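Local coordinates for diol-dehydratase (Roseburia inulinivorans, PDB 5I2A), which probably acts as a lyase, a glycyl radical enzyme that dehydrates 1,2-propanediol without using vitamin B12, at residues L829-D832 against I833-R836; V793-A796 against T797-A801. All coordinates share one frame; numbering follows the deposited sequence.

Contact 1. Residues L829-D832 against I833-R836; sequences LQDD and IIKR
The flat groups that meet here are the carboxylate of Asp832 and the guanidinium of Arg836, and water joins them. Over one face of the guanidinium, 4.0 Å above its plane, stands Ile833 CG1, which meets the centre of the group. Arg836 NE and NH2 each reach a water that also bonds Asp832 OD2. One lies 2.9 Å from Arg836 NE and 2.7 Å from Asp832 OD2; of the other water's two bonds, the one from NH2 is weak. OD2 and NH2 themselves stay 4.4 Å apart, too far for a salt bridge, though the opposite charges probably still attract. Asn699 ND2 also bonds OD2, while Val815 O takes NH2 as its partner.

The other carboxylate oxygen carries a true salt bridge. Lys835 NZ donates to Asp832 OD1 at 2.8 Å, and OD1 accepts with its anti lone pair, on the side away from OD2. Two torsions bring the ammonium there: chi1 of 83° wedges CG between the backbone N and carbonyl carbon, and chi4 of -71° bends the tip back toward the aspartate. A water at Asp832 O also makes a weak bond to NZ.

Leu829 CG meets Ile833 CD1 at 4.3 Å one turn on, and the main chain repeats that spacing, Ile833 N donating to Leu829 O at 3.1 Å. The bond of the same spacing from Arg836 N to Asp832 O is weak, at 3.5 Å. Ile834 lays CG1 and CD1 over the Gln830 carbonyl oxygen, while the Gln830 amide bonds Phe822 O and Gln802.

This is an i to i+3 salt bridge on the helix 827-835, beside which Arg836 NH2 bonds the carbonyl oxygen of Val815, two residues before Gly817 in sequence, the glycine predicted to carry the radical.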
# COMPACT_ATOMS: atom_id res chain seq x y z
N LEU A 829 19.66 -37.48 0.64
CA LEU A 829 19.95 -36.77 1.89
C LEU A 829 20.56 -37.72 2.92
O LEU A 829 21.52 -37.38 3.59
CB LEU A 829 18.68 -36.11 2.44
CG LEU A 829 18.83 -35.37 3.77
CD1 LEU A 829 19.95 -34.33 3.72
CD2 LEU A 829 17.52 -34.71 4.12
N GLN A 830 20.01 -38.93 3.02
CA GLN A 830 20.60 -39.96 3.87
C GLN A 830 22.07 -40.19 3.51
O GLN A 830 22.91 -40.26 4.39
CB GLN A 830 19.85 -41.29 3.73
CG GLN A 830 18.44 -41.31 4.31
CD GLN A 830 17.80 -42.68 4.10
OE1 GLN A 830 18.26 -43.45 3.27
NE2 GLN A 830 16.74 -42.97 4.85
N ASP A 831 22.36 -40.30 2.22
CA ASP A 831 23.74 -40.51 1.78
C ASP A 831 24.65 -39.35 2.19
O ASP A 831 25.80 -39.57 2.53
CB ASP A 831 23.83 -40.70 0.27
CG ASP A 831 23.24 -42.04 -0.20
OD1 ASP A 831 22.97 -42.92 0.64
OD2 ASP A 831 23.09 -42.20 -1.43
N ASP A 832 24.14 -38.12 2.11
CA ASP A 832 24.93 -36.97 2.50
C ASP A 832 25.31 -37.07 3.98
O ASP A 832 26.44 -36.83 4.36
CB ASP A 832 24.19 -35.66 2.23
CG ASP A 832 25.11 -34.44 2.34
OD1 ASP A 832 26.17 -34.43 1.69
OD2 ASP A 832 24.78 -33.49 3.08
N ILE A 833 24.33 -37.44 4.79
CA ILE A 833 24.53 -37.55 6.23
C ILE A 833 25.52 -38.68 6.55
O ILE A 833 26.41 -38.52 7.39
CB ILE A 833 23.18 -37.76 6.94
CG1 ILE A 833 22.32 -36.50 6.76
CG2 ILE A 833 23.38 -38.10 8.42
CD1 ILE A 833 20.93 -36.58 7.36
N ILE A 834 25.39 -39.79 5.83
CA ILE A 834 26.27 -40.94 6.04
C ILE A 834 27.73 -40.64 5.71
O ILE A 834 28.62 -41.07 6.43
CB ILE A 834 25.78 -42.16 5.22
CG1 ILE A 834 24.49 -42.72 5.84
CG2 ILE A 834 26.85 -43.23 5.16
CD1 ILE A 834 23.73 -43.72 4.95
N LYS A 835 28.00 -39.90 4.64
CA LYS A 835 29.39 -39.71 4.28
C LYS A 835 30.08 -38.60 5.09
O LYS A 835 31.28 -38.39 4.93
CB LYS A 835 29.54 -39.43 2.78
CG LYS A 835 29.33 -38.00 2.37
CD LYS A 835 29.77 -37.77 0.92
CE LYS A 835 29.49 -36.32 0.49
NZ LYS A 835 28.03 -36.04 0.33
N ARG A 836 29.34 -37.90 5.95
CA ARG A 836 29.97 -36.91 6.82
C ARG A 836 31.09 -37.55 7.63
O ARG A 836 30.98 -38.71 8.04
CB ARG A 836 28.95 -36.27 7.76
CG ARG A 836 27.96 -35.34 7.06
CD ARG A 836 26.93 -34.83 8.04
NE ARG A 836 25.88 -34.05 7.39
CZ ARG A 836 24.82 -33.56 8.02
NH1 ARG A 836 24.67 -33.75 9.33
NH2 ARG A 836 23.91 -32.86 7.35
O HOH W 1 28.54 -35.16 3.59
O HOH W 2 26.85 -33.09 4.84
O HOH W 3 22.98 -33.19 5.01

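Contact 2. Residues V793-A796 against T797-A801; sequences VDRA and TLLDA
Asp794 and Thr797 provide the polar part of this helix start. Thr797 OG1 donates to Asp794 OD1 across 2.6 Å, coming in on the syn side but 23° out of the carboxylate plane, with the two side chains nearly perpendicular. A chi1 of 85° swings the Asp794 carboxylate over the first turn, where OD2 also accepts a weak bond from Ala796 N at 3.1 Å. Asp794 is therefore the N-cap. Its own carbonyl oxygen receives Thr797 N, again weakly.

Regular helical bonds follow: Leu799 N reaches Arg795 O at 3.0 Å with an N-H...O angle of 174°, and Asp800 N reaches Ala796 O.

Van der Waals contact falls into two patches. Val793 CG2 touches Leu798 CD2 at 3.9 Å, the side chains crossing at about a right angle, and also rests on Thr797 CB. The extended Arg795 chain makes the second, passing Leu799 with NE 3.7 Å from CD1.

Asp800 turns its OD2 elsewhere, to Tyr808 OH and Lys807. Val793 and Asp794 lead from strand 787-792 into helix 795-803, whose Leu798 and Arg795 lean on Ile834 of helix 827-835, while Ala801 packs on Leu811 and Phe822.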
# COMPACT_ATOMS: atom_id res chain seq x y z
N VAL A 793 26.55 -41.54 16.24
CA VAL A 793 26.02 -42.72 15.57
C VAL A 793 27.15 -43.41 14.83
O VAL A 793 28.10 -42.78 14.39
CB VAL A 793 24.86 -42.35 14.60
CG1 VAL A 793 25.38 -41.55 13.41
CG2 VAL A 793 24.08 -43.59 14.14
N ASP A 794 27.08 -44.73 14.71
CA ASP A 794 28.11 -45.39 13.93
C ASP A 794 27.57 -45.65 12.53
O ASP A 794 26.35 -45.70 12.32
CB ASP A 794 28.58 -46.68 14.60
CG ASP A 794 27.70 -47.85 14.28
OD1 ASP A 794 26.55 -47.88 14.75
OD2 ASP A 794 28.17 -48.72 13.53
N ARG A 795 28.48 -45.81 11.58
CA ARG A 795 28.16 -45.95 10.16
C ARG A 795 27.27 -47.17 9.88
O ARG A 795 26.35 -47.09 9.07
CB ARG A 795 29.46 -46.05 9.35
CG ARG A 795 29.26 -46.17 7.85
CD ARG A 795 30.57 -46.41 7.12
NE ARG A 795 30.34 -46.50 5.68
CZ ARG A 795 30.20 -45.45 4.87
NH1 ARG A 795 29.98 -45.65 3.58
NH2 ARG A 795 30.28 -44.21 5.34
N ALA A 796 27.54 -48.27 10.57
CA ALA A 796 26.79 -49.51 10.35
C ALA A 796 25.31 -49.32 10.63
O ALA A 796 24.45 -49.90 9.95
CB ALA A 796 27.35 -50.64 11.20
N THR A 797 25.00 -48.50 11.63
CA THR A 797 23.62 -48.23 11.99
C THR A 797 22.87 -47.51 10.87
O THR A 797 21.74 -47.87 10.54
CB THR A 797 23.52 -47.38 13.28
OG1 THR A 797 24.01 -48.14 14.38
CG2 THR A 797 22.09 -46.97 13.55
N LEU A 798 23.50 -46.51 10.29
CA LEU A 798 22.85 -45.74 9.23
C LEU A 798 22.68 -46.59 7.97
O LEU A 798 21.63 -46.54 7.34
CB LEU A 798 23.64 -44.47 8.91
CG LEU A 798 23.79 -43.44 10.04
CD1 LEU A 798 24.51 -42.22 9.53
CD2 LEU A 798 22.45 -43.05 10.62
N LEU A 799 23.70 -47.37 7.61
CA LEU A 799 23.61 -48.27 6.45
C LEU A 799 22.51 -49.31 6.65
O LEU A 799 21.73 -49.56 5.75
CB LEU A 799 24.94 -48.96 6.18
CG LEU A 799 26.08 -48.03 5.74
CD1 LEU A 799 27.40 -48.78 5.61
CD2 LEU A 799 25.73 -47.33 4.42
N ASP A 800 22.44 -49.91 7.84
CA ASP A 800 21.39 -50.89 8.12
C ASP A 800 19.99 -50.26 8.06
O ASP A 800 19.04 -50.91 7.63
CB ASP A 800 21.59 -51.56 9.49
CG ASP A 800 20.82 -52.88 9.60
OD1 ASP A 800 20.82 -53.64 8.62
OD2 ASP A 800 20.22 -53.16 10.66
N ALA A 801 19.87 -49.01 8.49
CA ALA A 801 18.59 -48.31 8.45
C ALA A 801 18.17 -48.02 7.01
O ALA A 801 16.98 -47.95 6.70
CB ALA A 801 18.65 -47.02 9.26

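In the fold
Contacts 1 and 2 lie on neighbouring helices, the contact centres about 11 Å apart, and they meet through Ile834: its CG1 is 3.6 Å from Leu798 CB, and its CG2 is equally near Arg795 NH2. Contact 1 is largely buried on helix 827-835, contact 2 mostly at the surface on helix 795-803. Their chemistry follows position. The surface contact starts its helix, and an uncharged hydroxyl and backbone N-H groups supply the donors to its aspartate. The buried one lies in the closing turns of its helix and pairs an aspartate with a lysine directly and an arginine through water, adding outside polar partners.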